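Thermostable carboxypeptidase 1 (Pyrococcus furiosus, PDB 1KA2) removes amino acids one at a time from the C-terminus of peptides with broad specificity, sparing proline, glycine, aspartate and glutamate, as a cobalt-dependent homodimeric metallopeptidase. Local coordinates at residues K117-E120 / E121-K125; K130-P133 / W134-I138; I139-A142 / K143-A146; Q408-H411 / W412-S416. All coordinates share one frame; numbering follows the deposited sequence.

How the interactions relate
Four short-range contacts, each closed within one or two helical turns, show how local geometry builds a mostly helical metallopeptidase. Interaction 1 forms the end of helix 102-124; after a short loop, interactions 2 and 3 follow in series on helix 132-149, their centres about 13 Å apart. Interaction 4 comes much later in the sequence, yet its centre lies about 12 Å from that of interaction 1 and about 11 Å from that of interaction 2, and it touches both. Interactions 1 and 3, with centres about 23 Å apart, do not meet. Helices 102-124 and 132-149 thus pack against segment 408-416, which carries most of the GXXQDXHW motif and whose His-411 side chain lies about 10 Å from the bound magnesium.

Interaction 1. Residues K117-E120 / E121-K125; sequences KAWE and EAKAK
The last turns of helix 102-124 bring Trp-119 and Lys-123 onto the same flank, one turn apart. Their side chains run side by side and point the same way, and the touch is made by the benzo part of the indole: Trp-119 CZ2 lies 3.9 Å from Lys-123 CD. Lys-123 is fully extended, with CG anti to the backbone N (chi1 178°), a shape that carries its aliphatic chain past the ring and its ammonium beyond it. The backbone beneath is ordinary helix, Lys-123 N giving its hydrogen to Trp-119 O at 2.9 Å and Ala-122 N to Ala-118 O at 3.1 Å.

In the M32 carboxypeptidase fold this flank faces the GXXQDXHW segment, and both polar ends are spent there: Trp-119 NE1 donates to Leu-407 O and Lys-123 NZ to Gln-408 O. A helix end is thereby joined to two successive carbonyls of a loop far along the sequence, with the indole buried against Ile-410 and meeting Phe-131 edge-to-face. Ala-122 is a small buried residue whose CB rests 3.1 Å from Ala-118 O.

On the exposed side, Glu-121 N reaches Lys-117 O at 3.3 Å, a longer bond than the other two. The charged groups of these residues do not meet, Lys-117 NZ and Glu-121 OE2 standing 7.0 Å apart. Lys-125, which bonds through its N to Glu-121 O, is the first residue to leave helical backbone angles.

Interaction 2. Residues K130-P133 / W134-I138; sequences KFEP and WLDKI
At the edge of the Trp-134 indole, in the ring plane, sits the carbonyl oxygen of Lys-130, 3.5 Å from CD1; Pro-133 CG comes within 4.3 Å of that same carbon. The Phe-131 ring is approached obliquely by two residues of the next turn. Its CD1 lies 3.9 Å from Trp-134 CB, and its CE2 lies 3.5 Å from Leu-135 CG. A chi1 of -177° sets the phenylalanine CG opposite the backbone N, beside the carbonyl carbon; from there the phenyl group swings forward along the chain to reach both, and it crosses the Trp-134 side chain at about a right angle.

This is the first turn of helix 132-149, entered from a loop, with Pro-133 near its start. Leu-135 N donates to Phe-131 O, a bond lying in the carbonyl plane, while Asp-136 N and Lys-137 N bind Glu-132 O and Pro-133 O in the regular helical way. The two aromatic groups join this helix start to its surroundings: Trp-134 packs on Leu-114, Ala-115 and Ala-118 of helix 102-124, and Phe-131 on Leu-407 and Ala-413.

Two acidic groups, Glu-132 and Asp-136, stand one turn apart, OE2 and OD2 being separated by 4.3 Å. A water donates to Glu-132 OE2 at 2.7 Å and to Asp-136 OD2 at 2.9 Å. Asp-136 OD1 also accepts from Ala-380 N, and these donors would be expected to ease the repulsion between two like charges at the helix start.

Interaction 3. Residues I139-A142 / K143-A146; sequences ISLA and KRAA
Ile-139 and Lys-143 touch along one flank of the alpha-helix 132-149, side by side and pointing the same way: CG2 of Ile-139 lies 4.0 Å from CD of Lys-143. The lysine chain folds back over the turn below it, its CD also 3.6 Å from Ile-139 O, and then bends at chi3 (116°) and chi4 (64°) to steer the ammonium off the helix. Round the helix, Leu-141 and Arg-144 cross at a slant, the leucine CD2 lying 4.1 Å from NH1 of the guanidinium. Ala-145 sets its CB 3.3 Å from Leu-141 O.

Four successive backbone bonds hold this turn. Arg-144 N to Ser-140 O is 3.0 Å long and nearly straight at the hydrogen (170°), while Ala-146 N to Ala-142 O closes the series.

Beyond this first shell, neighbouring parts of the fold hold the ends of the long side chains. Lys-143 NZ donates to the carbonyl oxygens of Met-373, on helix 359-375, and of Glu-376, just after it, and Arg-144 NH1 forms a salt bridge with Glu-107 of helix 102-124. Leu-141 packs on Phe-104 and Thr-111 of that same helix, whereas Ala-142 touches Leu-159, and Ala-146 touches Pro-155 and Ala-158, of helix 155-163. Arg-144 turns at both chi2 and chi3 on its way to Glu-107, and its CG sits just 3.0 Å from Ser-140 O.

Interaction 4. Residues Q408-H411 / W412-S416; sequences QDIH and WAHGS
Ile-410 places its CG2 across from its backbone N, and His-414 places its CG across from its carbonyl carbon (chi1 -81°); with these torsions the two side chains run alongside each other. The methyl group settles over one face of the imidazole in a CH-pi contact, CG2 lying 3.6 Å from the ring centroid and displaced toward the rim on the NE2 side, 3.4 Å from that nitrogen.

Residues 408-412 belong to the GXXQDXHW motif of M32 carboxypeptidases, whose last two residues open the short, weakly bonded helix 411-414, which ends in a Schellman motif at Gly-415, where phi is positive (88°). His-414 N donates to Ile-410 O at 3.1 Å, nearly in line with the carbonyl. His-411 O accepts from Ser-416 N at 2.8 Å, the bond that wraps the chain back over the last turn, and takes a weak second bond from His-414 N.

Outside partners set the motif side chains. Asp-409 forms salt bridges with Arg-351 and Arg-366, Trp-412 NE1 donates to Glu-370, and the His-411 ring stacks on Phe-420, its side chain about 10 Å from the bound magnesium and about 9 Å from that of the metal ligand Glu-299. At the helix start a water lies over one face of the Trp-412 indole, donating to Asp-409 O at 2.9 Å and accepting from Trp-412 N at 3.3 Å.

Interaction 1. Residues K117-E120 / E121-K125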
# COMPACT_ATOMS: atom_id res chain seq x y z
N LYS A 117 -17.85 -11.30 13.92
CA LYS A 117 -17.81 -10.51 15.14
C LYS A 117 -18.37 -11.31 16.31
O LYS A 117 -17.83 -11.27 17.43
CB LYS A 117 -18.62 -9.22 14.97
CG LYS A 117 -17.98 -8.19 14.05
CD LYS A 117 -16.76 -7.53 14.71
CE LYS A 117 -17.17 -6.71 15.94
NZ LYS A 117 -16.05 -5.99 16.60
N ALA A 118 -19.44 -12.05 16.05
CA ALA A 118 -20.06 -12.86 17.09
C ALA A 118 -19.18 -14.05 17.46
O ALA A 118 -19.16 -14.50 18.61
CB ALA A 118 -21.43 -13.34 16.63
N TRP A 119 -18.45 -14.56 16.48
CA TRP A 119 -17.55 -15.69 16.70
C TRP A 119 -16.34 -15.18 17.48
O TRP A 119 -15.80 -15.87 18.36
CB TRP A 119 -17.07 -16.25 15.35
CG TRP A 119 -15.84 -17.10 15.45
CD1 TRP A 119 -15.79 -18.44 15.73
CD2 TRP A 119 -14.48 -16.67 15.32
NE1 TRP A 119 -14.49 -18.87 15.79
CE2 TRP A 119 -13.67 -17.80 15.55
CE3 TRP A 119 -13.87 -15.44 15.05
CZ2 TRP A 119 -12.27 -17.74 15.51
CZ3 TRP A 119 -12.48 -15.38 15.01
CH2 TRP A 119 -11.70 -16.52 15.24
N GLU A 120 -15.93 -13.96 17.17
CA GLU A 120 -14.77 -13.35 17.81
C GLU A 120 -14.92 -13.19 19.32
O GLU A 120 -13.97 -13.43 20.07
CB GLU A 120 -14.46 -12.02 17.12
CG GLU A 120 -13.01 -11.59 17.23
CD GLU A 120 -12.64 -10.46 16.27
OE1 GLU A 120 -12.53 -10.72 15.05
OE2 GLU A 120 -12.49 -9.30 16.74
N GLU A 121 -16.10 -12.77 19.79
CA GLU A 121 -16.30 -12.62 21.23
C GLU A 121 -16.60 -13.98 21.83
O GLU A 121 -16.17 -14.28 22.94
CB GLU A 121 -17.42 -11.63 21.55
CG GLU A 121 -16.94 -10.18 21.76
CD GLU A 121 -15.85 -10.06 22.83
OE1 GLU A 121 -15.97 -10.74 23.88
OE2 GLU A 121 -14.87 -9.29 22.62
N ALA A 122 -17.32 -14.82 21.08
CA ALA A 122 -17.66 -16.17 21.54
C ALA A 122 -16.42 -17.02 21.86
O ALA A 122 -16.44 -17.80 22.81
CB ALA A 122 -18.52 -16.88 20.50
N LYS A 123 -15.36 -16.86 21.07
CA LYS A 123 -14.13 -17.62 21.29
C LYS A 123 -13.42 -17.12 22.53
O LYS A 123 -12.91 -17.90 23.32
CB LYS A 123 -13.17 -17.49 20.11
CG LYS A 123 -11.86 -18.24 20.34
CD LYS A 123 -10.88 -18.07 19.18
CE LYS A 123 -9.59 -18.82 19.47
NZ LYS A 123 -8.57 -18.66 18.40
N ALA A 124 -13.39 -15.80 22.67
CA ALA A 124 -12.73 -15.17 23.81
C ALA A 124 -13.45 -15.47 25.13
O ALA A 124 -12.81 -15.73 26.14
CB ALA A 124 -12.64 -13.66 23.58
N LYS A 125 -14.78 -15.43 25.12
CA LYS A 125 -15.54 -15.68 26.34
C LYS A 125 -16.01 -17.14 26.44
O LYS A 125 -16.87 -17.47 27.26
CB LYS A 125 -16.75 -14.74 26.42
CG LYS A 125 -17.41 -14.72 27.81
CD LYS A 125 -18.45 -13.62 27.95
CE LYS A 125 -18.95 -13.52 29.39
NZ LYS A 125 -19.75 -12.29 29.63

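Interaction 2. Residues K130-P133 / W134-I138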
# COMPACT_ATOMS: atom_id res chain seq x y z
N LYS A 130 -23.30 -17.73 21.83
CA LYS A 130 -23.18 -16.46 21.11
C LYS A 130 -22.86 -16.63 19.63
O LYS A 130 -22.99 -15.68 18.86
CB LYS A 130 -22.10 -15.58 21.73
CG LYS A 130 -22.62 -14.32 22.42
CD LYS A 130 -21.58 -13.20 22.35
CE LYS A 130 -21.80 -12.08 23.37
NZ LYS A 130 -22.60 -10.92 22.87
N PHE A 131 -22.44 -17.83 19.22
CA PHE A 131 -22.12 -18.09 17.82
C PHE A 131 -23.12 -19.06 17.19
O PHE A 131 -23.41 -18.97 15.99
CB PHE A 131 -20.69 -18.64 17.68
CG PHE A 131 -20.26 -18.86 16.25
CD1 PHE A 131 -20.27 -17.82 15.33
CD2 PHE A 131 -19.83 -20.12 15.82
CE1 PHE A 131 -19.87 -18.02 14.01
CE2 PHE A 131 -19.43 -20.33 14.50
CZ PHE A 131 -19.45 -19.27 13.60
N GLU A 132 -23.65 -19.96 18.00
CA GLU A 132 -24.59 -20.98 17.56
C GLU A 132 -25.60 -20.56 16.48
O GLU A 132 -25.58 -21.09 15.37
CB GLU A 132 -25.35 -21.57 18.76
CG GLU A 132 -26.03 -22.90 18.46
CD GLU A 132 -27.13 -23.23 19.46
OE1 GLU A 132 -26.91 -23.04 20.67
OE2 GLU A 132 -28.21 -23.69 19.04
N PRO A 133 -26.49 -19.60 16.79
CA PRO A 133 -27.45 -19.20 15.76
C PRO A 133 -26.77 -18.75 14.47
O PRO A 133 -27.26 -19.03 13.38
CB PRO A 133 -28.24 -18.07 16.44
CG PRO A 133 -27.22 -17.46 17.36
CD PRO A 133 -26.56 -18.69 17.95
N TRP A 134 -25.64 -18.07 14.59
CA TRP A 134 -24.90 -17.61 13.42
C TRP A 134 -24.39 -18.79 12.61
O TRP A 134 -24.30 -18.70 11.38
CB TRP A 134 -23.71 -16.73 13.83
CG TRP A 134 -24.13 -15.39 14.32
CD1 TRP A 134 -24.15 -14.94 15.61
CD2 TRP A 134 -24.66 -14.32 13.52
NE1 TRP A 134 -24.65 -13.67 15.66
CE2 TRP A 134 -24.98 -13.26 14.39
CE3 TRP A 134 -24.89 -14.16 12.14
CZ2 TRP A 134 -25.52 -12.05 13.94
CZ3 TRP A 134 -25.43 -12.97 11.69
CH2 TRP A 134 -25.74 -11.93 12.59
N LEU A 135 -24.07 -19.89 13.30
CA LEU A 135 -23.59 -21.08 12.61
C LEU A 135 -24.72 -21.73 11.82
O LEU A 135 -24.49 -22.28 10.75
CB LEU A 135 -23.01 -22.09 13.61
CG LEU A 135 -21.67 -22.73 13.22
CD1 LEU A 135 -21.43 -23.99 14.06
CD2 LEU A 135 -21.66 -23.07 11.75
N ASP A 136 -25.94 -21.68 12.35
CA ASP A 136 -27.09 -22.25 11.65
C ASP A 136 -27.36 -21.42 10.39
O ASP A 136 -27.75 -21.96 9.36
CB ASP A 136 -28.33 -22.26 12.55
CG ASP A 136 -28.28 -23.35 13.61
OD1 ASP A 136 -28.05 -24.52 13.25
OD2 ASP A 136 -28.49 -23.03 14.81
N LYS A 137 -27.17 -20.11 10.48
CA LYS A 137 -27.39 -19.24 9.34
C LYS A 137 -26.36 -19.52 8.26
O LYS A 137 -26.66 -19.51 7.07
CB LYS A 137 -27.32 -17.77 9.74
CG LYS A 137 -28.54 -17.25 10.48
CD LYS A 137 -28.36 -15.77 10.80
CE LYS A 137 -29.57 -15.19 11.51
NZ LYS A 137 -29.36 -13.74 11.80
N ILE A 138 -25.12 -19.78 8.69
CA ILE A 138 -24.05 -20.05 7.74
C ILE A 138 -24.22 -21.43 7.10
O ILE A 138 -23.83 -21.64 5.96
CB ILE A 138 -22.67 -19.90 8.42
CG1 ILE A 138 -22.44 -18.41 8.73
CG2 ILE A 138 -21.57 -20.44 7.52
CD1 ILE A 138 -21.10 -18.10 9.33
O HOH W 1 -28.47 -25.10 16.79

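Interaction 3. Residues I139-A142 / K143-A146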
# COMPACT_ATOMS: atom_id res chain seq x y z
N ILE A 139 -24.81 -22.37 7.83
CA ILE A 139 -25.03 -23.70 7.26
C ILE A 139 -26.08 -23.57 6.15
O ILE A 139 -25.93 -24.16 5.07
CB ILE A 139 -25.50 -24.70 8.34
CG1 ILE A 139 -24.30 -25.16 9.17
CG2 ILE A 139 -26.16 -25.91 7.69
CD1 ILE A 139 -24.66 -25.91 10.44
N SER A 140 -27.12 -22.79 6.40
CA SER A 140 -28.15 -22.60 5.40
C SER A 140 -27.59 -21.93 4.15
O SER A 140 -27.97 -22.28 3.03
CB SER A 140 -29.31 -21.77 5.96
OG SER A 140 -30.36 -21.67 5.00
N LEU A 141 -26.71 -20.95 4.33
CA LEU A 141 -26.10 -20.24 3.20
C LEU A 141 -25.22 -21.19 2.38
O LEU A 141 -25.22 -21.13 1.15
CB LEU A 141 -25.27 -19.06 3.70
CG LEU A 141 -26.01 -17.96 4.47
CD1 LEU A 141 -25.00 -16.93 4.97
CD2 LEU A 141 -27.06 -17.29 3.58
N ALA A 142 -24.48 -22.06 3.06
CA ALA A 142 -23.62 -23.03 2.39
C ALA A 142 -24.43 -23.97 1.49
O ALA A 142 -24.05 -24.20 0.34
CB ALA A 142 -22.86 -23.85 3.43
N LYS A 143 -25.53 -24.50 2.01
CA LYS A 143 -26.38 -25.40 1.23
C LYS A 143 -26.93 -24.64 0.02
O LYS A 143 -26.85 -25.13 -1.11
CB LYS A 143 -27.52 -25.94 2.08
CG LYS A 143 -27.09 -26.93 3.16
CD LYS A 143 -28.08 -26.92 4.33
CE LYS A 143 -28.80 -28.24 4.50
NZ LYS A 143 -27.87 -29.35 4.87
N ARG A 144 -27.48 -23.45 0.26
CA ARG A 144 -28.01 -22.66 -0.85
C ARG A 144 -26.91 -22.52 -1.90
O ARG A 144 -27.14 -22.77 -3.08
CB ARG A 144 -28.44 -21.26 -0.39
CG ARG A 144 -29.49 -21.19 0.72
CD ARG A 144 -30.86 -20.74 0.21
NE ARG A 144 -30.85 -19.46 -0.51
CZ ARG A 144 -30.66 -18.26 0.04
NH1 ARG A 144 -30.44 -18.14 1.34
NH2 ARG A 144 -30.72 -17.17 -0.71
N ALA A 145 -25.72 -22.11 -1.46
CA ALA A 145 -24.58 -21.90 -2.35
C ALA A 145 -24.27 -23.12 -3.19
O ALA A 145 -23.96 -23.00 -4.38
CB ALA A 145 -23.35 -21.49 -1.54
N ALA A 146 -24.37 -24.29 -2.58
CA ALA A 146 -24.11 -25.53 -3.29
C ALA A 146 -25.13 -25.67 -4.42
O ALA A 146 -24.79 -26.08 -5.54
CB ALA A 146 -24.19 -26.71 -2.34

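Interaction 4. Residues Q408-H411 / W412-S416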
# COMPACT_ATOMS: atom_id res chain seq x y z
N GLN A 408 -12.07 -22.69 17.77
CA GLN A 408 -10.71 -22.24 17.47
C GLN A 408 -10.43 -21.55 16.14
O GLN A 408 -9.60 -20.63 16.09
CB GLN A 408 -9.71 -23.39 17.65
CG GLN A 408 -9.86 -24.54 16.65
CD GLN A 408 -8.84 -25.63 16.92
OE1 GLN A 408 -7.78 -25.69 16.27
NE2 GLN A 408 -9.13 -26.49 17.89
N ASP A 409 -11.08 -21.97 15.06
CA ASP A 409 -10.83 -21.38 13.74
C ASP A 409 -11.91 -20.42 13.23
O ASP A 409 -13.09 -20.61 13.50
CB ASP A 409 -10.63 -22.48 12.70
CG ASP A 409 -9.35 -23.25 12.91
OD1 ASP A 409 -9.36 -24.48 12.65
OD2 ASP A 409 -8.33 -22.64 13.32
N ILE A 410 -11.48 -19.42 12.47
CA ILE A 410 -12.38 -18.41 11.91
C ILE A 410 -13.15 -18.87 10.66
O ILE A 410 -14.20 -18.35 10.34
CB ILE A 410 -11.60 -17.13 11.46
CG1 ILE A 410 -10.46 -16.82 12.42
CG2 ILE A 410 -12.54 -15.93 11.40
CD1 ILE A 410 -9.71 -15.52 12.10
N HIS A 411 -12.62 -19.86 9.95
CA HIS A 411 -13.22 -20.32 8.70
C HIS A 411 -14.74 -20.42 8.58
O HIS A 411 -15.32 -19.86 7.65
CB HIS A 411 -12.58 -21.64 8.28
CG HIS A 411 -11.08 -21.61 8.34
ND1 HIS A 411 -10.29 -22.01 7.28
CD2 HIS A 411 -10.23 -21.26 9.33
CE1 HIS A 411 -9.02 -21.90 7.62
NE2 HIS A 411 -8.96 -21.45 8.86
N TRP A 412 -15.40 -21.11 9.50
CA TRP A 412 -16.84 -21.24 9.39
C TRP A 412 -17.57 -19.91 9.52
O TRP A 412 -18.53 -19.66 8.79
CB TRP A 412 -17.38 -22.24 10.43
CG TRP A 412 -17.00 -23.66 10.11
CD1 TRP A 412 -16.29 -24.08 9.02
CD2 TRP A 412 -17.29 -24.83 10.88
NE1 TRP A 412 -16.11 -25.44 9.07
CE2 TRP A 412 -16.72 -25.93 10.20
CE3 TRP A 412 -17.97 -25.06 12.08
CZ2 TRP A 412 -16.81 -27.24 10.67
CZ3 TRP A 412 -18.07 -26.37 12.55
CH2 TRP A 412 -17.48 -27.44 11.85
N ALA A 413 -17.10 -19.05 10.42
CA ALA A 413 -17.73 -17.75 10.62
C ALA A 413 -17.59 -16.92 9.35
O ALA A 413 -18.45 -16.10 9.03
CB ALA A 413 -17.11 -17.03 11.81
N HIS A 414 -16.50 -17.14 8.62
CA HIS A 414 -16.31 -16.41 7.37
C HIS A 414 -17.16 -17.05 6.28
O HIS A 414 -17.33 -16.48 5.21
CB HIS A 414 -14.84 -16.43 6.94
CG HIS A 414 -13.98 -15.42 7.64
ND1 HIS A 414 -12.62 -15.34 7.43
CD2 HIS A 414 -14.29 -14.46 8.54
CE1 HIS A 414 -12.13 -14.36 8.18
NE2 HIS A 414 -13.12 -13.82 8.86
N GLY A 415 -17.70 -18.23 6.56
CA GLY A 415 -18.47 -18.92 5.55
C GLY A 415 -17.58 -19.79 4.68
O GLY A 415 -18.01 -20.27 3.63
N SER A 416 -16.34 -19.99 5.09
CA SER A 416 -15.44 -20.82 4.29
C SER A 416 -15.67 -22.30 4.60
O SER A 416 -14.92 -22.92 5.33
CB SER A 416 -13.99 -20.44 4.57
OG SER A 416 -13.79 -19.08 4.25
O HOH W 2 -14.32 -22.84 12.05